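PDB 3HAZ: proline dehydrogenase, which probably oxidises proline to glutamate in two steps, pairing an FAD-dependent proline dehydrogenase with an NAD-dependent aldehyde dehydrogenase in one chain. Local coordinates for residues 557-562 with 677-682. Residues are numbered along the deposited sequence; the frame is centred on the assembly and turned at random.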
# COMPACT_ATOMS: atom_id res chain seq x y z
N ALA A 557 28.84 10.47 45.39
CA ALA A 557 30.10 10.00 44.83
C ALA A 557 29.92 8.60 44.24
O ALA A 557 30.40 8.32 43.14
CB ALA A 557 31.20 10.00 45.89
N ALA A 558 29.21 7.74 44.96
CA ALA A 558 28.97 6.38 44.51
C ALA A 558 28.08 6.36 43.25
O ALA A 558 28.34 5.62 42.30
CB ALA A 558 28.35 5.55 45.62
N ALA A 559 27.03 7.17 43.26
CA ALA A 559 26.17 7.30 42.09
C ALA A 559 26.98 7.82 40.91
O ALA A 559 26.84 7.34 39.79
CB ALA A 559 25.00 8.23 42.38
N ARG A 560 27.84 8.80 41.17
CA ARG A 560 28.70 9.38 40.13
C ARG A 560 29.58 8.34 39.45
O ARG A 560 29.75 8.35 38.23
CB ARG A 560 29.56 10.50 40.72
CG ARG A 560 30.48 11.16 39.70
CD ARG A 560 30.86 12.57 40.15
NE ARG A 560 31.51 13.33 39.08
CZ ARG A 560 32.80 13.66 39.07
NH1 ARG A 560 33.31 14.35 38.05
NH2 ARG A 560 33.58 13.30 40.08
N ALA A 561 30.14 7.43 40.25
CA ALA A 561 30.97 6.36 39.70
C ALA A 561 30.17 5.38 38.85
O ALA A 561 30.69 4.82 37.88
CB ALA A 561 31.69 5.62 40.83
N GLY A 562 28.91 5.18 39.21
CA GLY A 562 28.08 4.21 38.52
C GLY A 562 27.46 4.74 37.25
O GLY A 562 26.90 3.98 36.45
N GLY A 677 19.27 7.36 31.25
CA GLY A 677 20.67 6.97 31.33
C GLY A 677 21.43 7.64 32.46
O GLY A 677 22.65 7.62 32.49
N ASN A 678 20.70 8.24 33.39
CA ASN A 678 21.30 8.85 34.57
C ASN A 678 21.36 7.88 35.74
O ASN A 678 20.50 7.01 35.86
CB ASN A 678 20.48 10.06 35.01
CG ASN A 678 20.30 11.07 33.92
OD1 ASN A 678 21.21 11.85 33.64
ND2 ASN A 678 19.11 11.09 33.30
N SER A 679 22.36 8.04 36.60
CA SER A 679 22.29 7.40 37.90
C SER A 679 21.48 8.32 38.81
O SER A 679 21.29 9.51 38.50
CB SER A 679 23.70 7.14 38.47
OG SER A 679 24.42 8.35 38.61
N VAL A 680 20.98 7.79 39.92
CA VAL A 680 20.09 8.56 40.77
C VAL A 680 20.39 8.43 42.26
O VAL A 680 20.67 7.34 42.76
CB VAL A 680 18.62 8.17 40.51
CG1 VAL A 680 17.68 9.01 41.36
CG2 VAL A 680 18.28 8.30 39.04
N VAL A 681 20.37 9.57 42.95
CA VAL A 681 20.28 9.58 44.40
C VAL A 681 18.90 10.11 44.77
O VAL A 681 18.56 11.25 44.43
CB VAL A 681 21.39 10.43 45.05
CG1 VAL A 681 21.19 10.51 46.56
CG2 VAL A 681 22.77 9.86 44.72
N ALA A 682 18.11 9.28 45.43
CA ALA A 682 16.72 9.62 45.75
C ALA A 682 16.53 9.88 47.23
O ALA A 682 16.96 9.07 48.07
CB ALA A 682 15.80 8.50 45.29
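Ala559 and Ser679 meet where helix 549-567 packs on strand 679-683, a strand of the Rossmann-type NAD-binding sheet in the aldehyde dehydrogenase part of the chain. The axes of helix 557-562 and strand 679-682 come within 7.6 Å and run nearly antiparallel. Small side chains at the interface allow so close an approach: the CA atoms of Ala559 and Ser679 are only 5.7 Å apart.

The polar part is a single hydrogen bond, from Ser679 OG to Ala559 O, 2.9 Å. The hydroxyl sits well above the carbonyl plane, 67° out of it, and meets the C=O at 109°, so it comes over the face of the carbonyl, not in its plane. With chi1 at 60°, OG lies between the serine's own N and carbonyl carbon, and this turn brings it to the helix. Ala559 O also accepts a weak bond from Gly562 N within the helix, and Ser679 OG adds a side-chain donor to this buried carbonyl. An alanine here would probably cost Ala559 O its donor from the strand and leave a small gap between helix and strand.

The apolar part lies two residues further along the strand, since Val681 faces the helix as Ser679 does, while Val680 turns its side chain to helix 664-675 behind the strand. Val652 and Tyr710, from the two strands flanking 679-683, also touch Ala559, which thus fits among three strands of the sheet. The strand itself leads on to Lys683, which binds NAD. Val681 CG1 stands anti to the backbone N, leaving the other methyl, CG2, to press on Ala559 CB at 3.6 Å.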